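Local coordinates for uncharacterized protein (Kribbella flavida, PDB 4LMI) that is of unknown function but has a SnoaL-like domain of the NTF2 clan and is a putative ketosteroid isomerase, at residues D19-R24 with W65-T70; A30-E35 with G103-V108; R38-Q43 with R107-W112; G76-V81 with F97-D102. One frame throughout, in Å; residues are numbered along the deposited sequence. Where two conformers were deposited one is given.

Contact 1: residues D19-R24 with W65-T70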
loop_
_atom_site.group_PDB
_atom_site.type_symbol
_atom_site.label_atom_id
_atom_site.label_comp_id
_atom_site.label_asym_id
_atom_site.label_seq_id
_atom_site.Cartn_x
_atom_site.Cartn_y
_atom_site.Cartn_z
ATOM N N ASP B 19 15.484 -7.196 -2.520
ATOM C CA ASP B 19 16.624 -8.034 -2.131
ATOM C C ASP B 19 17.946 -7.256 -2.141
ATOM O O ASP B 19 18.730 -7.347 -1.191
ATOM C CB ASP B 19 16.713 -9.293 -3.004
ATOM C CG ASP B 19 15.620 -10.308 -2.686
ATOM O OD1 ASP B 19 14.931 -10.159 -1.655
ATOM O OD2 ASP B 19 15.451 -11.267 -3.467
ATOM N N THR B 20 18.181 -6.478 -3.199
ATOM C CA THR B 20 19.406 -5.670 -3.305
ATOM C C THR B 20 19.398 -4.479 -2.349
ATOM O O THR B 20 20.443 -4.108 -1.809
ATOM C CB THR B 20 19.700 -5.191 -4.741
ATOM O OG1 THR B 20 18.605 -4.400 -5.221
ATOM C CG2 THR B 20 19.957 -6.396 -5.672
ATOM N N LEU B 21 18.225 -3.888 -2.136
ATOM C CA LEU B 21 18.094 -2.808 -1.153
ATOM C C LEU B 21 18.393 -3.313 0.257
ATOM O O LEU B 21 19.221 -2.738 0.968
ATOM C CB LEU B 21 16.704 -2.171 -1.207
ATOM C CG LEU B 21 16.455 -1.002 -0.238
ATOM C CD1 LEU B 21 17.490 0.105 -0.406
ATOM C CD2 LEU B 21 15.043 -0.459 -0.407
ATOM N N ASN B 22 17.728 -4.392 0.662
ATOM C CA ASN B 22 17.946 -4.926 2.001
ATOM C C ASN B 22 19.387 -5.395 2.198
ATOM O O ASN B 22 19.946 -5.275 3.285
ATOM C CB ASN B 22 16.971 -6.056 2.314
ATOM C CG ASN B 22 17.016 -6.462 3.768
ATOM O OD1 ASN B 22 16.855 -5.629 4.665
ATOM N ND2 ASN B 22 17.249 -7.745 4.013
ATOM N N GLY B 23 19.983 -5.908 1.126
ATOM C CA GLY B 23 21.365 -6.354 1.153
ATOM C C GLY B 23 22.373 -5.234 1.008
ATOM O O GLY B 23 23.571 -5.487 1.054
ATOM N N ARG B 24 21.899 -3.995 0.840
ATOM C CA ARG B 24 22.778 -2.840 0.586
ATOM C C ARG B 24 23.759 -3.155 -0.546
ATOM O O ARG B 24 24.936 -2.789 -0.491
ATOM C CB ARG B 24 23.543 -2.411 1.857
ATOM C CG ARG B 24 22.711 -1.723 2.928
ATOM C CD ARG B 24 22.091 -2.723 3.883
ATOM N NE ARG B 24 21.667 -2.096 5.134
ATOM C CZ ARG B 24 20.733 -2.585 5.946
ATOM N NH1 ARG B 24 20.098 -3.717 5.650
ATOM N NH2 ARG B 24 20.426 -1.933 7.060
ATOM N N TRP B 65 18.748 -0.776 9.811
ATOM C CA TRP B 65 17.388 -1.187 9.465
ATOM C C TRP B 65 17.359 -2.494 8.726
ATOM O O TRP B 65 18.354 -2.908 8.129
ATOM C CB TRP B 65 16.702 -0.102 8.639
ATOM C CG TRP B 65 17.499 0.288 7.422
ATOM C CD1 TRP B 65 18.403 1.340 7.298
ATOM C CD2 TRP B 65 17.507 -0.381 6.113
ATOM N NE1 TRP B 65 18.944 1.371 6.038
ATOM C CE2 TRP B 65 18.452 0.366 5.278
ATOM C CE3 TRP B 65 16.853 -1.483 5.570
ATOM C CZ2 TRP B 65 18.712 0.008 3.964
ATOM C CZ3 TRP B 65 17.121 -1.831 4.242
ATOM C CH2 TRP B 65 18.028 -1.101 3.461
ATOM N N GLN B 66 16.203 -3.148 8.754
ATOM C CA GLN B 66 16.026 -4.444 8.116
ATOM C C GLN B 66 14.606 -4.538 7.583
ATOM O O GLN B 66 13.659 -4.121 8.250
ATOM C CB GLN B 66 16.281 -5.562 9.134
ATOM C CG GLN B 66 16.356 -6.966 8.550
ATOM C CD GLN B 66 17.665 -7.248 7.827
ATOM O OE1 GLN B 66 17.699 -8.031 6.878
ATOM N NE2 GLN B 66 18.746 -6.614 8.274
ATOM N N LEU B 67 14.455 -5.074 6.375
ATOM C CA LEU B 67 13.123 -5.288 5.818
ATOM C C LEU B 67 12.886 -6.740 5.423
ATOM O O LEU B 67 13.819 -7.471 5.089
ATOM C CB LEU B 67 12.832 -4.327 4.651
ATOM C CG LEU B 67 13.721 -4.293 3.409
ATOM C CD1 LEU B 67 13.258 -5.313 2.379
ATOM C CD2 LEU B 67 13.696 -2.895 2.806
ATOM N N THR B 68 11.623 -7.143 5.503
ATOM C CA THR B 68 11.171 -8.454 5.064
ATOM C C THR B 68 9.902 -8.237 4.258
ATOM O O THR B 68 8.940 -7.648 4.757
ATOM C CB THR B 68 10.870 -9.377 6.261
ATOM O OG1 THR B 68 12.027 -9.464 7.096
ATOM C CG2 THR B 68 10.487 -10.776 5.789
ATOM N N VAL B 69 9.908 -8.696 3.010
ATOM C CA VAL B 69 8.738 -8.585 2.146
ATOM C C VAL B 69 7.615 -9.486 2.678
ATOM O O VAL B 69 7.843 -10.662 2.975
ATOM C CB VAL B 69 9.080 -8.947 0.684
ATOM C CG1 VAL B 69 7.816 -9.038 -0.161
ATOM C CG2 VAL B 69 10.054 -7.928 0.092
ATOM N N THR B 70 6.415 -8.922 2.814
ATOM C CA THR B 70 5.255 -9.667 3.327
ATOM C C THR B 70 4.201 -9.931 2.253
ATOM O O THR B 70 3.492 -10.942 2.300
ATOM C CB THR B 70 4.603 -8.959 4.532
ATOM O OG1 THR B 70 4.393 -7.573 4.223
ATOM C CG2 THR B 70 5.503 -9.070 5.750
#
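The guanidinium of Arg-24 lies flat over one face of the Trp-65 indole, planes 12° apart and centres 3.7 Å from each other, a stacked cation-pi pair. NH2 sits above the centre of the double ring, while CZ stands over the six-membered ring. At the indole rim, near its plane, Leu-21 O comes to 3.2 Å from Trp-65 CH2, and Leu-21 CG rests against the same CH2. Near its own plane the guanidinium meets two backbone oxygens: Arg-24 NH1 donates to Asn-22 O, and Arg-24 NH2 to Trp-65 O, a bond modelled unusually short at 2.5 Å; a weak bond also runs from NH1 to Trp-65 O. Trp-65 has CG between its backbone N and carbonyl carbon (chi1 54°), which folds the indole back beneath the helix end. Beside this stack, Asn-22 turns its amide into the edge of strand 65-75. Asn-22 OD1 takes the N-H of Leu-67 at 3.0 Å, almost straight at 173° but from above the carbonyl plane; Asn-22 ND2 donates to Gln-66 OE1 at 2.9 Å, the two amide planes nearly perpendicular. Arg-24, at positive phi, ends helix 6-22 in a Schellman motif. The contact ties this helix terminus to an outermost strand of the sheet within this chain. A buffer molecule bound close to Trp-65 is consistent with a pocket beside the indole. An alanine in place of Trp-65 is likely to leave the Arg-24 guanidinium held by backbone oxygens but without its aromatic bed, and to uncover Leu-21. Stacking on the indole and the NH1 bond to Asn-22 O thus jointly fix the arginine's rotation.

Contact 2: residues A30-E35 with G103-V108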
loop_
_atom_site.group_PDB
_atom_site.type_symbol
_atom_site.label_atom_id
_atom_site.label_comp_id
_atom_site.label_asym_id
_atom_site.label_seq_id
_atom_site.Cartn_x
_atom_site.Cartn_y
_atom_site.Cartn_z
ATOM N N ALA B 30 21.574 -0.014 -7.936
ATOM C CA ALA B 30 21.659 1.081 -8.909
ATOM C C ALA B 30 21.357 0.618 -10.343
ATOM O O ALA B 30 20.695 1.339 -11.096
ATOM C CB ALA B 30 23.014 1.770 -8.837
ATOM N N ALA B 31 21.819 -0.584 -10.701
ATOM C CA ALA B 31 21.650 -1.111 -12.067
ATOM C C ALA B 31 20.205 -1.461 -12.434
ATOM O O ALA B 31 19.878 -1.571 -13.614
ATOM C CB ALA B 31 22.571 -2.303 -12.314
ATOM N N LEU B 32 19.339 -1.641 -11.440
ATOM C CA LEU B 32 17.931 -1.886 -11.744
ATOM C C LEU B 32 17.066 -0.621 -11.752
ATOM O O LEU B 32 15.866 -0.695 -12.018
ATOM C CB LEU B 32 17.332 -2.974 -10.842
ATOM C CG LEU B 32 17.489 -2.889 -9.333
ATOM C CD1 LEU B 32 16.494 -1.894 -8.742
ATOM C CD2 LEU B 32 17.304 -4.274 -8.723
ATOM N N LEU B 33 17.674 0.531 -11.477
ATOM C CA LEU B 33 16.950 1.803 -11.481
ATOM C C LEU B 33 17.136 2.522 -12.803
ATOM O O LEU B 33 18.246 2.562 -13.335
ATOM C CB LEU B 33 17.453 2.713 -10.362
ATOM C CG LEU B 33 17.457 2.187 -8.929
ATOM C CD1 LEU B 33 18.237 3.145 -8.042
ATOM C CD2 LEU B 33 16.038 1.973 -8.413
ATOM N N ALA B 34 16.055 3.103 -13.323
ATOM C CA ALA B 34 16.143 3.986 -14.489
ATOM C C ALA B 34 17.010 5.197 -14.154
ATOM O O ALA B 34 17.000 5.677 -13.017
ATOM C CB ALA B 34 14.752 4.437 -14.912
ATOM N N GLU B 35 17.760 5.701 -15.132
ATOM C CA GLU B 35 18.581 6.887 -14.881
ATOM C C GLU B 35 17.721 8.040 -14.344
ATOM O O GLU B 35 18.183 8.821 -13.512
ATOM C CB GLU B 35 19.382 7.310 -16.122
ATOM C CG GLU B 35 20.502 8.289 -15.798
ATOM C CD GLU B 35 21.557 8.401 -16.883
ATOM O OE1 GLU B 35 21.212 8.313 -18.081
ATOM O OE2 GLU B 35 22.742 8.590 -16.528
ATOM N N GLY B 103 12.282 -2.570 -18.399
ATOM C CA GLY B 103 12.988 -3.472 -17.485
ATOM C C GLY B 103 13.739 -2.807 -16.341
ATOM O O GLY B 103 14.575 -3.441 -15.686
ATOM N N LEU B 104 13.449 -1.530 -16.106
ATOM C CA LEU B 104 14.059 -0.765 -15.022
ATOM C C LEU B 104 12.985 -0.103 -14.174
ATOM O O LEU B 104 11.907 0.232 -14.674
ATOM C CB LEU B 104 15.008 0.313 -15.575
ATOM C CG LEU B 104 16.210 -0.145 -16.413
ATOM C CD1 LEU B 104 16.912 1.043 -17.056
ATOM C CD2 LEU B 104 17.185 -0.964 -15.574
ATOM N N VAL B 105 13.294 0.093 -12.893
ATOM C CA VAL B 105 12.390 0.772 -11.965
ATOM C C VAL B 105 12.373 2.266 -12.305
ATOM O O VAL B 105 13.392 2.959 -12.181
ATOM C CB VAL B 105 12.814 0.522 -10.500
ATOM C CG1 VAL B 105 12.015 1.383 -9.526
ATOM C CG2 VAL B 105 12.663 -0.952 -10.151
ATOM N N SER B 106 11.203 2.739 -12.724
ATOM C CA SER B 106 11.017 4.107 -13.187
ATOM C C SER B 106 10.419 5.022 -12.110
ATOM O O SER B 106 10.736 6.209 -12.050
ATOM C CB SER B 106 10.128 4.096 -14.431
ATOM O OG SER B 106 9.824 5.400 -14.868
ATOM N N ARG B 107 9.547 4.467 -11.271
ATOM C CA ARG B 107 8.913 5.222 -10.192
ATOM C C ARG B 107 8.882 4.385 -8.931
ATOM O O ARG B 107 8.661 3.169 -8.992
ATOM C CB ARG B 107 7.490 5.644 -10.569
ATOM C CG ARG B 107 7.424 6.566 -11.778
ATOM C CD ARG B 107 6.012 7.012 -12.103
ATOM N NE ARG B 107 6.005 7.763 -13.356
ATOM C CZ ARG B 107 6.089 9.090 -13.444
ATOM N NH1 ARG B 107 6.167 9.836 -12.349
ATOM N NH2 ARG B 107 6.084 9.671 -14.634
ATOM N N VAL B 108 9.121 5.037 -7.798
ATOM C CA VAL B 108 9.001 4.406 -6.483
ATOM C C VAL B 108 8.161 5.354 -5.645
ATOM O O VAL B 108 8.497 6.525 -5.528
ATOM C CB VAL B 108 10.385 4.211 -5.805
ATOM C CG1 VAL B 108 10.246 3.638 -4.396
ATOM C CG2 VAL B 108 11.296 3.322 -6.644
#
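Leu-33 pairs with Val-105 in a single parallel beta bridge, flanked by Leu-32 and Leu-104, by which strand 33-34, just after helix 26-31, joins the start of strand 104-111 in the NTF2-like fold. Along the first segment, Ala-31 comes first: its carbonyl O lies 3.4 Å from Leu-104 CD2, the methyl lying against the Ala-31 and Leu-32 carbonyl oxygens. Leu-32 follows with the carbonyl that opens the pairing. Leu-32 O takes the N-H of Val-105 at 2.8 Å, in the carbonyl plane and nearly straight at 174°. Its side chain runs alongside that of Val-105, pointing the same way, with Leu-32 CD1 4.2 Å from Val-105 CG2. It also packs on Leu-13, Tyr-17 and Thr-20 of helix 6-22, which covers this side of the sheet.

Leu-33 is the residue bridged to Val-105, CA to CA 4.7 Å. With CG anti to the carbonyl carbon (chi1 -55°), Leu-33 stands beside Val-105 on the same face and brings CD2 to 4.1 Å from Val-105 CB; Tyr-54 of helix 51-59 packs on the leucine. Its carbonyl O turns elsewhere, to Arg-51 NH1.

Ala-34 is the last residue before the chain turns a corner at Glu-35; strand 37-41 then pairs farther along the same partner strand, where Ser-106 and Arg-107 both face Glu-99 in a classic beta bulge. Ala-34 N closes the pairing by donating to Val-105 O at 2.9 Å, standing 37° above the carbonyl plane. The Ala-34 methyl lies against that same oxygen, CB 3.4 Å from Val-105 O, with Leu-104 CB and Ser-106 CA around it.

Contact 3: residues R38-Q43 with R107-W112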
loop_
_atom_site.group_PDB
_atom_site.type_symbol
_atom_site.label_atom_id
_atom_site.label_comp_id
_atom_site.label_asym_id
_atom_site.label_seq_id
_atom_site.Cartn_x
_atom_site.Cartn_y
_atom_site.Cartn_z
ATOM N N ARG B 38 12.117 8.258 -10.343
ATOM C CA ARG B 38 11.465 9.266 -9.520
ATOM C C ARG B 38 10.903 8.607 -8.262
ATOM O O ARG B 38 10.106 7.669 -8.347
ATOM C CB ARG B 38 10.363 9.968 -10.315
ATOM C CG ARG B 38 9.504 10.908 -9.480
ATOM C CD ARG B 38 8.636 11.787 -10.362
ATOM N NE ARG B 38 7.479 12.279 -9.631
ATOM C CZ ARG B 38 6.815 13.395 -9.923
ATOM N NH1 ARG B 38 5.768 13.742 -9.188
ATOM N NH2 ARG B 38 7.199 14.169 -10.932
ATOM N N TYR B 39 11.348 9.106 -7.109
ATOM C CA TYR B 39 10.947 8.611 -5.794
ATOM C C TYR B 39 10.069 9.638 -5.095
ATOM O O TYR B 39 10.394 10.825 -5.073
ATOM C CB TYR B 39 12.201 8.365 -4.951
ATOM C CG TYR B 39 11.975 7.961 -3.508
ATOM C CD1 TYR B 39 11.545 6.676 -3.182
ATOM C CD2 TYR B 39 12.246 8.847 -2.463
ATOM C CE1 TYR B 39 11.372 6.288 -1.866
ATOM C CE2 TYR B 39 12.068 8.469 -1.138
ATOM C CZ TYR B 39 11.632 7.190 -0.847
ATOM O OH TYR B 39 11.458 6.802 0.456
ATOM N N GLU B 40 8.960 9.181 -4.526
ATOM C CA GLU B 40 8.099 10.043 -3.727
ATOM C C GLU B 40 7.848 9.425 -2.368
ATOM O O GLU B 40 7.696 8.201 -2.252
ATOM C CB GLU B 40 6.746 10.236 -4.402
ATOM C CG GLU B 40 6.734 11.042 -5.690
ATOM C CD GLU B 40 5.322 11.150 -6.236
ATOM O OE1 GLU B 40 4.513 10.250 -5.944
ATOM O OE2 GLU B 40 5.008 12.119 -6.942
ATOM N N LEU B 41 7.813 10.287 -1.353
ATOM C CA LEU B 41 7.285 9.970 -0.037
ATOM C C LEU B 41 6.088 10.887 0.181
ATOM O O LEU B 41 6.257 11.999 0.693
ATOM C CB LEU B 41 8.337 10.250 1.038
ATOM C CG LEU B 41 9.381 9.200 1.396
ATOM C CD1 LEU B 41 10.550 9.850 2.130
ATOM C CD2 LEU B 41 8.757 8.098 2.244
ATOM N N PRO B 42 4.878 10.451 -0.233
ATOM C CA PRO B 42 3.719 11.350 -0.169
ATOM C C PRO B 42 3.399 11.903 1.220
ATOM O O PRO B 42 2.958 13.055 1.330
ATOM C CB PRO B 42 2.574 10.477 -0.688
ATOM C CG PRO B 42 3.251 9.561 -1.657
ATOM C CD PRO B 42 4.574 9.236 -1.015
ATOM N N GLN B 43 3.633 11.103 2.263
ATOM C CA GLN B 43 3.357 11.521 3.645
ATOM C C GLN B 43 4.131 12.779 4.044
ATOM O O GLN B 43 3.639 13.600 4.822
ATOM C CB GLN B 43 3.692 10.397 4.625
ATOM C CG GLN B 43 2.691 9.256 4.694
ATOM C CD GLN B 43 3.303 8.034 5.348
ATOM O OE1 GLN B 43 4.007 7.263 4.696
ATOM N NE2 GLN B 43 3.056 7.858 6.648
ATOM N N ARG B 107 9.547 4.467 -11.271
ATOM C CA ARG B 107 8.913 5.222 -10.192
ATOM C C ARG B 107 8.882 4.385 -8.931
ATOM O O ARG B 107 8.661 3.169 -8.992
ATOM C CB ARG B 107 7.490 5.644 -10.569
ATOM C CG ARG B 107 7.424 6.566 -11.778
ATOM C CD ARG B 107 6.012 7.012 -12.103
ATOM N NE ARG B 107 6.005 7.763 -13.356
ATOM C CZ ARG B 107 6.089 9.090 -13.444
ATOM N NH1 ARG B 107 6.167 9.836 -12.349
ATOM N NH2 ARG B 107 6.084 9.671 -14.634
ATOM N N VAL B 108 9.121 5.037 -7.798
ATOM C CA VAL B 108 9.001 4.406 -6.483
ATOM C C VAL B 108 8.161 5.354 -5.645
ATOM O O VAL B 108 8.497 6.525 -5.528
ATOM C CB VAL B 108 10.385 4.211 -5.805
ATOM C CG1 VAL B 108 10.246 3.638 -4.396
ATOM C CG2 VAL B 108 11.296 3.322 -6.644
ATOM N N THR B 109 7.059 4.863 -5.086
ATOM C CA THR B 109 6.256 5.665 -4.167
ATOM C C THR B 109 6.133 4.892 -2.863
ATOM O O THR B 109 5.539 3.811 -2.836
ATOM C CB THR B 109 4.877 6.017 -4.770
ATOM O OG1 THR B 109 5.076 6.723 -5.999
ATOM C CG2 THR B 109 4.071 6.908 -3.833
ATOM N N ASP B 110 6.724 5.459 -1.808
ATOM C CA ASP B 110 6.844 4.834 -0.489
ATOM C C ASP B 110 5.774 5.363 0.445
ATOM O O ASP B 110 5.580 6.581 0.535
ATOM C CB ASP B 110 8.192 5.210 0.146
ATOM C CG ASP B 110 9.314 4.213 -0.141
ATOM O OD1 ASP B 110 9.254 3.444 -1.124
ATOM O OD2 ASP B 110 10.300 4.232 0.635
ATOM N N PHE B 111 5.102 4.449 1.146
ATOM C CA PHE B 111 4.261 4.778 2.295
ATOM C C PHE B 111 4.807 4.055 3.517
ATOM O O PHE B 111 5.175 2.879 3.431
ATOM C CB PHE B 111 2.814 4.334 2.061
ATOM C CG PHE B 111 2.120 5.083 0.963
ATOM C CD1 PHE B 111 1.529 6.323 1.218
ATOM C CD2 PHE B 111 2.048 4.551 -0.326
ATOM C CE1 PHE B 111 0.882 7.021 0.208
ATOM C CE2 PHE B 111 1.400 5.246 -1.340
ATOM C CZ PHE B 111 0.818 6.484 -1.071
ATOM N N TRP B 112 4.856 4.757 4.648
ATOM C CA TRP B 112 5.330 4.169 5.901
ATOM C C TRP B 112 4.313 4.353 6.989
ATOM O O TRP B 112 4.475 5.222 7.846
ATOM C CB TRP B 112 6.693 4.746 6.277
ATOM C CG TRP B 112 7.715 4.384 5.235
ATOM C CD1 TRP B 112 8.190 5.172 4.190
ATOM C CD2 TRP B 112 8.366 3.082 5.060
ATOM N NE1 TRP B 112 9.087 4.472 3.418
ATOM C CE2 TRP B 112 9.236 3.212 3.884
ATOM C CE3 TRP B 112 8.331 1.871 5.744
ATOM C CZ2 TRP B 112 10.027 2.162 3.436
ATOM C CZ3 TRP B 112 9.128 0.819 5.277
ATOM C CH2 TRP B 112 9.955 0.964 4.150
HETATM O O HOH W 1 7.244 8.116 -7.761
HETATM O O HOH W 2 4.882 8.496 2.262
#
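Tyr-39 lays CD1 against Val-108 CG1 at 3.5 Å, the methyl coming to the ring edge, on the sheet face where Tyr-54 and Phe-57 also meet the ring. Farther along, Leu-41 CD2 touches the indole edge of Trp-112 at CD1. Separately, on the Thr-109 side of the sheet, Pro-42 CG touches Thr-109 CG2 and also Phe-111 CE1. The backbones of strands 37-41 and 104-111 run parallel, joined by Val-108 N to Arg-38 O, Glu-40 N to Val-108 O and Asp-110 N to Glu-40 O.

On the face opposite Tyr-39, Arg-38 NH1 donates almost straight to Glu-40 OE2, part of a salt bridge; OE2 also accepts from Glu-132 N of the second subunit. Past the strand end, Gln-43 is extended beyond CG (chi2 163°), which carries its amide out to the Trp-112 backbone. Gln-43 OE1 takes Trp-112 N at 2.6 Å on a lone pair, and Gln-43 NE2 returns a bond to Trp-112 O at 3.2 Å from well above that carbonyl's plane. NE2 also bonds Glu-114 O of the second subunit. One water links Gln-43 N and OE1 with Asp-110 O. With an alanine at Gln-43, Trp-112 N would probably be left without its acceptor and both carbonyls without the NE2 donor. Buried Asp-110 OD2 accepts from Tyr-39 OH at 2.8 Å and Trp-112 NE1 at 3.0 Å, from opposite faces of its plane, which fixes the carboxylate.

Contact 4: residues G76-V81 with F97-D102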
loop_
_atom_site.group_PDB
_atom_site.type_symbol
_atom_site.label_atom_id
_atom_site.label_comp_id
_atom_site.label_asym_id
_atom_site.label_seq_id
_atom_site.Cartn_x
_atom_site.Cartn_y
_atom_site.Cartn_z
ATOM N N GLY B 76 1.129 -6.009 -14.828
ATOM C CA GLY B 76 1.728 -5.256 -15.938
ATOM C C GLY B 76 3.033 -4.602 -15.498
ATOM O O GLY B 76 3.909 -5.281 -14.956
ATOM N N PRO B 77 3.163 -3.275 -15.690
ATOM C CA PRO B 77 4.394 -2.579 -15.305
ATOM C C PRO B 77 4.424 -2.197 -13.819
ATOM O O PRO B 77 5.388 -1.575 -13.365
ATOM C CB PRO B 77 4.348 -1.312 -16.169
ATOM C CG PRO B 77 2.884 -1.011 -16.275
ATOM C CD PRO B 77 2.177 -2.350 -16.282
ATOM N N SER B 78 3.384 -2.572 -13.073
ATOM C CA SER B 78 3.189 -2.067 -11.716
ATOM C C SER B 78 3.377 -3.147 -10.665
ATOM O O SER B 78 2.965 -4.293 -10.863
ATOM C CB SER B 78 1.782 -1.468 -11.569
ATOM O OG SER B 78 1.526 -0.514 -12.587
ATOM N N ALA B 79 3.991 -2.770 -9.543
ATOM C CA ALA B 79 4.094 -3.650 -8.379
ATOM C C ALA B 79 3.632 -2.919 -7.124
ATOM O O ALA B 79 3.773 -1.699 -7.018
ATOM C CB ALA B 79 5.526 -4.149 -8.201
ATOM N N ALA B 80 3.050 -3.666 -6.190
ATOM C CA ALA B 80 2.781 -3.151 -4.847
ATOM C C ALA B 80 3.380 -4.144 -3.871
ATOM O O ALA B 80 3.114 -5.348 -3.953
ATOM C CB ALA B 80 1.292 -2.995 -4.606
ATOM N N VAL B 81 4.202 -3.643 -2.957
ATOM C CA VAL B 81 4.950 -4.507 -2.058
ATOM C C VAL B 81 4.783 -3.980 -0.644
ATOM O O VAL B 81 4.972 -2.787 -0.394
ATOM C CB VAL B 81 6.451 -4.534 -2.428
ATOM C CG1 VAL B 81 7.221 -5.495 -1.531
ATOM C CG2 VAL B 81 6.655 -4.890 -3.901
ATOM N N PHE B 97 4.809 1.305 -3.971
ATOM C CA PHE B 97 4.356 1.105 -5.343
ATOM C C PHE B 97 5.506 1.350 -6.295
ATOM O O PHE B 97 6.176 2.382 -6.214
ATOM C CB PHE B 97 3.179 2.017 -5.686
ATOM C CG PHE B 97 1.924 1.690 -4.923
ATOM C CD1 PHE B 97 1.059 0.693 -5.372
ATOM C CD2 PHE B 97 1.612 2.368 -3.749
ATOM C CE1 PHE B 97 -0.096 0.388 -4.667
ATOM C CE2 PHE B 97 0.455 2.068 -3.038
ATOM C CZ PHE B 97 -0.399 1.076 -3.496
ATOM N N LEU B 98 5.728 0.389 -7.186
ATOM C CA LEU B 98 6.764 0.504 -8.198
ATOM C C LEU B 98 6.154 0.566 -9.588
ATOM O O LEU B 98 5.115 -0.045 -9.848
ATOM C CB LEU B 98 7.723 -0.690 -8.132
ATOM C CG LEU B 98 8.416 -1.022 -6.805
ATOM C CD1 LEU B 98 9.224 -2.304 -6.968
ATOM C CD2 LEU B 98 9.310 0.115 -6.351
ATOM N N GLU B 99 6.795 1.320 -10.475
ATOM C CA GLU B 99 6.447 1.296 -11.889
ATOM C C GLU B 99 7.716 0.976 -12.661
ATOM O O GLU B 99 8.785 1.521 -12.367
ATOM C CB GLU B 99 5.847 2.631 -12.345
ATOM C CG GLU B 99 4.637 3.085 -11.536
ATOM C CD GLU B 99 3.441 2.160 -11.677
ATOM O OE1 GLU B 99 3.400 1.359 -12.632
ATOM O OE2 GLU B 99 2.530 2.240 -10.830
ATOM N N VAL B 100 7.587 0.076 -13.631
ATOM C CA VAL B 100 8.714 -0.420 -14.418
ATOM C C VAL B 100 8.578 0.050 -15.864
ATOM O O VAL B 100 7.503 -0.054 -16.455
ATOM C CB VAL B 100 8.747 -1.966 -14.398
ATOM C CG1 VAL B 100 9.894 -2.514 -15.247
ATOM C CG2 VAL B 100 8.820 -2.478 -12.965
ATOM N N VAL B 101 9.666 0.577 -16.417
ATOM C CA VAL B 101 9.734 0.965 -17.827
ATOM C C VAL B 101 11.014 0.376 -18.409
ATOM O O VAL B 101 12.088 0.560 -17.838
ATOM C CB VAL B 101 9.748 2.502 -18.009
ATOM C CG1 VAL B 101 9.895 2.871 -19.481
ATOM C CG2 VAL B 101 8.490 3.138 -17.435
ATOM N N ASP B 102 10.893 -0.345 -19.530
ATOM C CA ASP B 102 12.042 -0.957 -20.218
ATOM C C ASP B 102 12.920 -1.805 -19.282
ATOM O O ASP B 102 14.151 -1.750 -19.354
ATOM C CB ASP B 102 12.902 0.112 -20.920
ATOM C CG ASP B 102 12.131 0.911 -21.968
ATOM O OD1 ASP B 102 11.191 0.367 -22.592
ATOM O OD2 ASP B 102 12.479 2.094 -22.177
#
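Ala-80 sets its methyl CB 3.7 Å from Phe-97 CE1, meeting the ring obliquely across a non-hydrogen-bonded antiparallel pair. On the same face, in the modelled conformer of Glu-99, the bend at chi2 (-65°) swings the carboxylate across toward strand 78-87, where Ser-78 OG tentatively donates to OE1 on its syn lone pair. Ala-79 and Leu-98 point to the reverse face, CB to CB 4.1 Å, toward helix 6-22, where Leu-98 packs on Ala-14.

Backbone bonds hold these pairs in register. Ala-79 and Leu-98 exchange two, N to O at 3.0 Å from Ala-79 and 2.9 Å from Leu-98; Val-100 N adds a third to Pro-77 O at 2.8 Å. Strands 78-87 and 90-101 are the arms of a beta hairpin, and this is its open end, away from the turn. Farther out, Phe-97 receives a cation-pi contact from Arg-71 of the second subunit, and Ala-80 packs on Ala-80 of that subunit.

The two faces therefore differ in chemistry: small and aliphatic groups meet the helix, whereas the Ser-78, Ala-80 and Phe-97 face serves the dimer interface.

From the N terminus, contact 1 opens at the end of helix 6-22 and closes on strand 65-75. Contacts 2 and 3 open within that loop and close beyond it, on strand 104-111, so each crosses contact 1. These two end on the same strand, sharing Arg-107 and Val-108, and follow one another along it. Contact 4 starts after contact 1 has closed and lies wholly within the spans of contacts 2 and 3; it joins the hairpin 78-87/90-101, whose second arm pairs with strand 104-111. Val-69 packs on Val-81 between contacts 1 and 4. Together they tie helix 6-22 and the chain after helix 26-31 to one mixed sheet, and contacts 3 and 4 reach the second subunit.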